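Local coordinates for activated BY transcription factor SSRB (Salmonella enterica, PDB 2WNW), which belongs to glycosyl hydrolase family 30 and combines a TIM-barrel domain with a beta-sandwich domain in one chain, at residues A[7-12]-A[431-436]; A[14-19]-A[365-370]; A[309-314]-A[410-415]. All coordinates share one frame; numbering follows the deposited sequence.

Contact 1 of 3, residues A[7-12]-A[431-436]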
# COMPACT_ATOMS: atom_id res chain seq x y z
N SER A 7 -7.07 -23.25 -6.37
CA SER A 7 -5.79 -23.21 -5.68
C SER A 7 -4.60 -23.77 -6.45
O SER A 7 -4.70 -24.80 -7.12
CB SER A 7 -5.91 -23.97 -4.35
OG SER A 7 -7.03 -23.52 -3.61
N SER A 8 -3.48 -23.08 -6.34
CA SER A 8 -2.24 -23.49 -6.98
C SER A 8 -1.17 -23.68 -5.92
O SER A 8 -1.05 -22.90 -4.97
CB SER A 8 -1.75 -22.44 -7.99
OG SER A 8 -2.59 -22.40 -9.13
N ASP A 9 -0.39 -24.75 -6.08
CA ASP A 9 0.70 -25.09 -5.17
C ASP A 9 1.87 -25.35 -6.12
O ASP A 9 2.17 -26.50 -6.44
CB ASP A 9 0.33 -26.36 -4.39
CG ASP A 9 1.37 -26.74 -3.36
OD1 ASP A 9 1.08 -27.65 -2.55
OD2 ASP A 9 2.48 -26.16 -3.34
N PRO A 10 2.52 -24.28 -6.58
CA PRO A 10 3.66 -24.40 -7.50
C PRO A 10 4.76 -25.38 -7.10
O PRO A 10 5.26 -26.12 -7.94
CB PRO A 10 4.15 -22.96 -7.64
CG PRO A 10 3.70 -22.30 -6.37
CD PRO A 10 2.32 -22.87 -6.19
N TYR A 11 5.13 -25.40 -5.82
CA TYR A 11 6.18 -26.33 -5.40
C TYR A 11 5.80 -27.79 -5.61
O TYR A 11 6.67 -28.66 -5.64
CB TYR A 11 6.57 -26.07 -3.94
CG TYR A 11 7.55 -24.93 -3.79
CD1 TYR A 11 8.82 -24.99 -4.38
CD2 TYR A 11 7.22 -23.78 -3.08
CE1 TYR A 11 9.73 -23.93 -4.26
CE2 TYR A 11 8.11 -22.71 -2.95
CZ TYR A 11 9.37 -22.80 -3.54
OH TYR A 11 10.25 -21.74 -3.41
N ARG A 12 4.51 -28.06 -5.76
CA ARG A 12 4.05 -29.42 -6.01
C ARG A 12 3.54 -29.54 -7.44
O ARG A 12 2.93 -30.54 -7.82
CB ARG A 12 2.95 -29.84 -5.04
CG ARG A 12 3.42 -30.07 -3.61
CD ARG A 12 2.32 -30.70 -2.79
NE ARG A 12 2.69 -30.85 -1.38
CZ ARG A 12 1.91 -31.43 -0.47
NH1 ARG A 12 0.72 -31.91 -0.81
NH2 ARG A 12 2.32 -31.53 0.79
N THR A 431 -5.86 -22.08 3.79
CA THR A 431 -4.48 -22.41 4.13
C THR A 431 -3.71 -22.47 2.82
O THR A 431 -4.07 -23.23 1.92
CB THR A 431 -4.38 -23.78 4.84
OG1 THR A 431 -5.04 -23.71 6.11
CG2 THR A 431 -2.93 -24.16 5.06
N LEU A 432 -2.67 -21.66 2.71
CA LEU A 432 -1.88 -21.65 1.49
C LEU A 432 -0.46 -22.12 1.72
O LEU A 432 0.20 -21.73 2.69
CB LEU A 432 -1.85 -20.24 0.88
CG LEU A 432 -3.15 -19.69 0.28
CD1 LEU A 432 -4.06 -19.22 1.41
CD2 LEU A 432 -2.84 -18.53 -0.66
N PRO A 433 0.03 -23.00 0.84
CA PRO A 433 1.40 -23.49 1.00
C PRO A 433 2.34 -22.36 0.62
O PRO A 433 1.90 -21.32 0.11
CB PRO A 433 1.45 -24.66 0.02
CG PRO A 433 0.58 -24.17 -1.10
CD PRO A 433 -0.61 -23.58 -0.35
N PRO A 434 3.65 -22.53 0.87
CA PRO A 434 4.60 -21.48 0.51
C PRO A 434 4.46 -21.19 -0.99
O PRO A 434 4.40 -22.11 -1.80
CB PRO A 434 5.95 -22.10 0.85
CG PRO A 434 5.62 -23.03 1.98
CD PRO A 434 4.33 -23.66 1.51
N SER A 435 4.41 -19.90 -1.35
CA SER A 435 4.27 -19.47 -2.74
C SER A 435 2.93 -19.84 -3.36
O SER A 435 2.70 -19.61 -4.55
CB SER A 435 5.41 -20.04 -3.60
OG SER A 435 6.66 -19.48 -3.23
N GLY A 436 2.03 -20.39 -2.56
CA GLY A 436 0.74 -20.76 -3.09
C GLY A 436 -0.12 -19.56 -3.44
O GLY A 436 0.07 -18.47 -2.90
O HOH W 1 3.79 -24.01 -3.73
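Tyr11 and Pro434 are joined through a water that three groups grip: it accepts from Tyr11 N at 2.8 Å, donates to Pro434 O at 2.8 Å, and gives its other hydrogen to Asp9 OD2. No direct hydrogen bond links 7-12 with 431-436, and this water provides the polar bridge. Pro434 O also lies in the plane of the Tyr11 ring, at its edge, 3.5 Å from Tyr11 CD2. Farther along the same rim Tyr11 CE2 comes obliquely to Ser435 OG and meets Ser435 CB. In Asp9, CG stands anti to the backbone N (chi1 -176°), which swings the carboxylate against the Pro433 ring; Pro433 CG sits 3.5 Å from Asp9 CG, as close to Asp9 OD2 and a little farther from Asp9 OD1. Arg12 NE forms a long ion pair with Asp9 OD1, through charge alone, since the oxygen lies well out of the guanidinium plane. Residues 433-436 form a type II beta turn, closed by Gly436 N to Pro433 O (2.8 Å), with Ser435 in the left-handed region (phi 67°). The turn connects strand 426-432 to strand 437-442 of the beta-sandwich domain, which are not neighbours in the sheet, and the end of strand 2-9, which pairs with 437-442, runs past it. Pro10 packs against the last part of this turn: its CG is 3.4 Å from Ser435 O, an oxygen already bonded to Trp310 NE1, and its CD faces Gly436 CA. One residue earlier in the chain than Asp9, Ser8 O approaches Gly436 CA at 3.4 Å, while Ser8 OG is taken by His372 and by Leu16 N. Ile307 and Trp310 of helix 305-322 also pack on Pro10.

Contact 2 of 3, residues A[14-19]-A[365-370]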
# COMPACT_ATOMS: atom_id res chain seq x y z
N GLN A 14 1.08 -28.20 -8.81
CA GLN A 14 -0.38 -28.27 -8.85
C GLN A 14 -0.90 -26.87 -9.17
O GLN A 14 -0.72 -25.95 -8.38
CB GLN A 14 -0.95 -28.70 -7.50
CG GLN A 14 -1.45 -30.13 -7.47
CD GLN A 14 -0.36 -31.14 -7.73
OE1 GLN A 14 0.57 -31.27 -6.93
NE2 GLN A 14 -0.46 -31.85 -8.84
N PHE A 15 -1.54 -26.71 -10.32
CA PHE A 15 -2.04 -25.40 -10.72
C PHE A 15 -3.53 -25.34 -11.02
O PHE A 15 -4.10 -26.24 -11.63
CB PHE A 15 -1.28 -24.91 -11.95
CG PHE A 15 0.18 -24.65 -11.70
CD1 PHE A 15 0.58 -23.49 -11.04
CD2 PHE A 15 1.14 -25.55 -12.13
CE1 PHE A 15 1.93 -23.24 -10.81
CE2 PHE A 15 2.50 -25.31 -11.90
CZ PHE A 15 2.89 -24.15 -11.24
N LEU A 16 -4.15 -24.24 -10.60
CA LEU A 16 -5.56 -23.97 -10.84
C LEU A 16 -6.48 -25.15 -10.53
O LEU A 16 -7.28 -25.56 -11.37
CB LEU A 16 -5.75 -23.53 -12.29
CG LEU A 16 -4.93 -22.30 -12.72
CD1 LEU A 16 -5.06 -22.10 -14.22
CD2 LEU A 16 -5.41 -21.06 -11.97
N VAL A 17 -6.36 -25.69 -9.32
CA VAL A 17 -7.19 -26.81 -8.90
C VAL A 17 -8.47 -26.24 -8.29
O VAL A 17 -8.41 -25.52 -7.30
CB VAL A 17 -6.47 -27.69 -7.87
CG1 VAL A 17 -7.35 -28.85 -7.45
CG2 VAL A 17 -5.15 -28.19 -8.46
N GLU A 18 -9.62 -26.56 -8.87
CA GLU A 18 -10.88 -26.04 -8.37
C GLU A 18 -11.70 -27.02 -7.54
O GLU A 18 -11.67 -28.23 -7.77
CB GLU A 18 -11.76 -25.54 -9.52
CG GLU A 18 -13.03 -24.84 -9.04
CD GLU A 18 -13.94 -24.40 -10.17
OE1 GLU A 18 -13.44 -23.81 -11.15
OE2 GLU A 18 -15.16 -24.63 -10.07
N ARG A 19 -12.42 -26.48 -6.57
CA ARG A 19 -13.29 -27.28 -5.72
C ARG A 19 -14.34 -26.38 -5.08
O ARG A 19 -14.10 -25.19 -4.86
CB ARG A 19 -12.47 -28.00 -4.64
CG ARG A 19 -11.99 -27.14 -3.49
CD ARG A 19 -11.06 -27.96 -2.60
NE ARG A 19 -10.78 -27.31 -1.32
CZ ARG A 19 -11.66 -27.21 -0.33
NH1 ARG A 19 -12.88 -27.71 -0.46
NH2 ARG A 19 -11.31 -26.61 0.81
N HIS A 365 5.25 -21.23 -15.39
CA HIS A 365 4.53 -20.85 -14.18
C HIS A 365 3.75 -19.55 -14.35
O HIS A 365 2.63 -19.42 -13.86
CB HIS A 365 5.50 -20.70 -13.00
CG HIS A 365 5.90 -22.00 -12.36
ND1 HIS A 365 6.08 -23.16 -13.07
CD2 HIS A 365 6.20 -22.30 -11.07
CE1 HIS A 365 6.47 -24.13 -12.26
NE2 HIS A 365 6.55 -23.63 -11.04
N SER A 366 4.34 -18.60 -15.06
CA SER A 366 3.69 -17.30 -15.28
C SER A 366 2.32 -17.43 -15.93
O SER A 366 1.41 -16.65 -15.62
CB SER A 366 4.59 -16.41 -16.13
OG SER A 366 4.86 -17.01 -17.38
N TRP A 367 2.14 -18.41 -16.81
CA TRP A 367 0.85 -18.59 -17.47
C TRP A 367 -0.22 -18.87 -16.42
O TRP A 367 -1.31 -18.31 -16.48
CB TRP A 367 0.91 -19.76 -18.47
CG TRP A 367 -0.33 -19.88 -19.33
CD1 TRP A 367 -0.60 -19.17 -20.47
CD2 TRP A 367 -1.45 -20.73 -19.11
NE1 TRP A 367 -1.84 -19.53 -20.97
CE2 TRP A 367 -2.38 -20.49 -20.15
CE3 TRP A 367 -1.78 -21.68 -18.13
CZ2 TRP A 367 -3.61 -21.16 -20.24
CZ3 TRP A 367 -3.00 -22.35 -18.21
CH2 TRP A 367 -3.90 -22.08 -19.26
N TYR A 368 0.09 -19.74 -15.45
CA TYR A 368 -0.87 -20.06 -14.40
C TYR A 368 -1.05 -18.89 -13.44
O TYR A 368 -2.15 -18.67 -12.93
CB TYR A 368 -0.43 -21.31 -13.62
CG TYR A 368 -0.29 -22.53 -14.49
CD1 TYR A 368 0.95 -22.90 -15.01
CD2 TYR A 368 -1.40 -23.30 -14.83
CE1 TYR A 368 1.08 -24.00 -15.85
CE2 TYR A 368 -1.28 -24.40 -15.68
CZ TYR A 368 -0.04 -24.75 -16.18
OH TYR A 368 0.08 -25.82 -17.03
N GLY A 369 0.02 -18.14 -13.21
CA GLY A 369 -0.06 -16.99 -12.33
C GLY A 369 -1.02 -15.96 -12.90
O GLY A 369 -1.88 -15.45 -12.18
N ILE A 370 -0.88 -15.65 -14.18
CA ILE A 370 -1.76 -14.69 -14.83
C ILE A 370 -3.18 -15.25 -14.76
O ILE A 370 -4.15 -14.51 -14.58
CB ILE A 370 -1.36 -14.49 -16.31
CG1 ILE A 370 0.03 -13.84 -16.38
CG2 ILE A 370 -2.39 -13.64 -17.03
CD1 ILE A 370 0.59 -13.76 -17.79
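His365, at the beginning of the helical segment, turns one face of its imidazole to the edge of Phe15. Phe15 CZ stands over the centre of that ring, 3.7 Å from His365 NE2, and the planes meet at 71°, a T-shaped pair with 4.9 Å between centroids. Trp367 follows with a lighter touch, its CZ3 being 4.5 Å from Leu16 CD1; its indole stacks on His81. Tyr368 carries the largest share. Its ring lies almost parallel to Phe15, 15° between planes, in an offset stack with centroids 4.3 Å apart. The displacement puts the root of Phe15 over the phenol, with Phe15 CB only 3.3 Å from Tyr368 CD2, and leaves Phe15 CD1 against Tyr368 CB. In Phe15, CG is anti to the carbonyl carbon (chi1 -65°), which directs the ring across the helix surface, where one ring reaches both His365 and Tyr368. The opposite face of Tyr368 meets the edge of the Trp367 indole at Trp367 CE3, offset toward the rim, while Leu16 CD1 closes in at the edge of the phenol, 3.9 Å from Tyr368 CD2. Phe15, His365 and Tyr368 thus form an aromatic cluster that joins strand 14-15, beside the beta sandwich, to helix 365-374 of the TIM-barrel domain.

Contact 3 of 3, residues A[309-314]-A[410-415]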
# COMPACT_ATOMS: atom_id res chain seq x y z
N HIS A 309 9.78 -16.34 -11.27
CA HIS A 309 8.95 -15.74 -12.31
C HIS A 309 7.50 -15.69 -11.86
O HIS A 309 6.78 -14.72 -12.13
CB HIS A 309 9.09 -16.55 -13.60
CG HIS A 309 10.48 -16.55 -14.16
ND1 HIS A 309 10.84 -17.28 -15.27
CD2 HIS A 309 11.61 -15.91 -13.75
CE1 HIS A 309 12.13 -17.09 -15.53
NE2 HIS A 309 12.61 -16.27 -14.62
N TRP A 310 7.08 -16.74 -11.17
CA TRP A 310 5.73 -16.86 -10.61
C TRP A 310 5.53 -15.67 -9.68
O TRP A 310 4.53 -14.95 -9.76
CB TRP A 310 5.64 -18.20 -9.87
CG TRP A 310 4.50 -18.40 -8.91
CD1 TRP A 310 4.55 -18.27 -7.55
CD2 TRP A 310 3.19 -18.90 -9.21
NE1 TRP A 310 3.36 -18.67 -6.99
CE2 TRP A 310 2.51 -19.05 -7.99
CE3 TRP A 310 2.53 -19.22 -10.41
CZ2 TRP A 310 1.19 -19.53 -7.91
CZ3 TRP A 310 1.21 -19.70 -10.33
CH2 TRP A 310 0.56 -19.85 -9.09
N HIS A 311 6.50 -15.46 -8.79
CA HIS A 311 6.44 -14.35 -7.85
C HIS A 311 6.39 -12.99 -8.54
O HIS A 311 5.59 -12.14 -8.19
CB HIS A 311 7.65 -14.36 -6.92
CG HIS A 311 7.77 -13.11 -6.09
ND1 HIS A 311 6.97 -12.87 -4.99
CD2 HIS A 311 8.55 -12.01 -6.25
CE1 HIS A 311 7.26 -11.67 -4.51
NE2 HIS A 311 8.20 -11.13 -5.25
N THR A 312 7.28 -12.78 -9.51
CA THR A 312 7.33 -11.49 -10.20
C THR A 312 5.98 -11.10 -10.79
O THR A 312 5.53 -9.97 -10.60
CB THR A 312 8.41 -11.51 -11.31
OG1 THR A 312 9.70 -11.67 -10.70
CG2 THR A 312 8.40 -10.21 -12.11
N TYR A 313 5.33 -12.02 -11.49
CA TYR A 313 4.04 -11.72 -12.10
C TYR A 313 2.95 -11.46 -11.06
O TYR A 313 2.26 -10.44 -11.12
CB TYR A 313 3.58 -12.87 -13.02
CG TYR A 313 4.08 -12.74 -14.45
CD1 TYR A 313 5.36 -13.16 -14.81
CD2 TYR A 313 3.27 -12.16 -15.43
CE1 TYR A 313 5.83 -13.00 -16.12
CE2 TYR A 313 3.73 -12.00 -16.74
CZ TYR A 313 5.01 -12.42 -17.07
OH TYR A 313 5.45 -12.24 -18.36
N LEU A 314 2.79 -12.37 -10.11
CA LEU A 314 1.76 -12.21 -9.09
C LEU A 314 1.96 -10.99 -8.21
O LEU A 314 1.02 -10.24 -7.94
CB LEU A 314 1.67 -13.47 -8.21
CG LEU A 314 1.06 -14.70 -8.89
CD1 LEU A 314 1.23 -15.91 -7.98
CD2 LEU A 314 -0.42 -14.45 -9.20
N TYR A 410 -2.10 -14.51 -2.58
CA TYR A 410 -0.80 -15.10 -2.87
C TYR A 410 0.07 -15.05 -1.62
O TYR A 410 0.28 -13.98 -1.04
CB TYR A 410 -0.14 -14.32 -4.02
CG TYR A 410 1.36 -14.51 -4.14
CD1 TYR A 410 2.21 -13.41 -4.17
CD2 TYR A 410 1.92 -15.79 -4.20
CE1 TYR A 410 3.59 -13.57 -4.26
CE2 TYR A 410 3.30 -15.96 -4.29
CZ TYR A 410 4.13 -14.85 -4.32
OH TYR A 410 5.49 -15.01 -4.40
N ASN A 411 0.57 -16.21 -1.21
CA ASN A 411 1.42 -16.31 -0.03
C ASN A 411 2.90 -16.28 -0.42
O ASN A 411 3.44 -17.29 -0.89
CB ASN A 411 1.11 -17.60 0.74
CG ASN A 411 2.07 -17.85 1.88
OD1 ASN A 411 2.66 -16.90 2.41
ND2 ASN A 411 2.24 -19.11 2.28
N ARG A 412 3.56 -15.14 -0.22
CA ARG A 412 4.98 -15.04 -0.58
C ARG A 412 5.90 -15.55 0.52
O ARG A 412 7.12 -15.62 0.33
CB ARG A 412 5.35 -13.60 -0.94
CG ARG A 412 5.41 -12.63 0.23
CD ARG A 412 5.86 -11.24 -0.21
NE ARG A 412 7.22 -11.25 -0.76
CZ ARG A 412 7.83 -10.17 -1.25
NH1 ARG A 412 7.21 -9.00 -1.25
NH2 ARG A 412 9.06 -10.26 -1.74
N ASP A 413 5.33 -15.92 1.67
CA ASP A 413 6.13 -16.43 2.78
C ASP A 413 6.71 -17.78 2.37
O ASP A 413 6.21 -18.41 1.43
CB ASP A 413 5.25 -16.60 4.03
CG ASP A 413 6.04 -16.53 5.34
OD1 ASP A 413 7.29 -16.65 5.30
OD2 ASP A 413 5.41 -16.36 6.40
N VAL A 414 7.75 -18.21 3.06
CA VAL A 414 8.40 -19.49 2.77
C VAL A 414 7.79 -20.59 3.63
O VAL A 414 8.28 -21.72 3.64
CB VAL A 414 9.91 -19.42 3.04
CG1 VAL A 414 10.56 -18.41 2.09
CG2 VAL A 414 10.16 -19.03 4.48
N GLN A 415 6.73 -20.25 4.35
CA GLN A 415 6.04 -21.21 5.21
C GLN A 415 4.58 -21.24 4.82
O GLN A 415 4.07 -20.31 4.20
CB GLN A 415 6.09 -20.79 6.67
CG GLN A 415 7.45 -20.61 7.28
CD GLN A 415 7.33 -20.16 8.72
OE1 GLN A 415 6.66 -20.81 9.53
NE2 GLN A 415 7.97 -19.04 9.05
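Tyr410 and His311 share the hydrogen bond of this contact: His311 ND1 and Tyr410 OH lie 2.7 Å apart at an angle of 156°, and either could be the donor. The hydroxyl sits in the imidazole plane at the ring's edge. Since His311 CG is anti to the backbone N (chi1 170°), the imidazole extends off the helix to meet it; the two rings meet rim to rim, neither over the face of the other. Within 410-415, Asn411 OD1 accepts from Asp413 N at 2.9 Å, an Asx turn, and Asn411 ND2 reaches Gln415 O at 2.9 Å in the carbonyl plane, with a further bond to Pro433 O. Together these bonds brace the loop that follows the strand.

Leu314 lies over one face of Tyr410. Its CD1 makes a CH-pi contact, 4.2 Å from the ring centroid, and the same methyl lies against a face of Trp310. Arg412 N lies over the opposite face of the phenol. Trp310 passes Tyr410 obliquely, its NE1, whose polar partner is Ser435, 3.8 Å from Tyr410 CE2.

The Arg412 guanidinium is tilted against the imidazole: His311 CE1 stands over one of its faces, 3.6 Å from Arg412 NH2, with planes 44° apart. Arg412 also packs on Asn391 of the second subunit, and His311 stacks on His315. Helix 305-322 of the barrel domain thus lies against the end of strand 405-411 of the beta sandwich, with strand 437-442 and helix 365-374 touching Trp310.

The three contacts lie close together where the TIM barrel meets the beta sandwich. The centres of contacts 1 and 2 are about 10 Å apart. Those of contacts 1 and 3 are about 9 Å apart, and those of contacts 2 and 3 about 13 Å. Along the chain contact 1 encloses the other two, whose segments alternate: 14-19, 309-314, 365-370, 410-415. Strands 2-9, 17-25, 405-411 and 426-432 belong to one mixed sheet; helices 305-322 and 365-374 come from the barrel side. Trp310 of contact 3 also reaches residues of contacts 1 and 2. The N-terminal residues are therefore built into the sandwich, and parts of the chain far apart in sequence meet at the junction and probably help hold the two domains together.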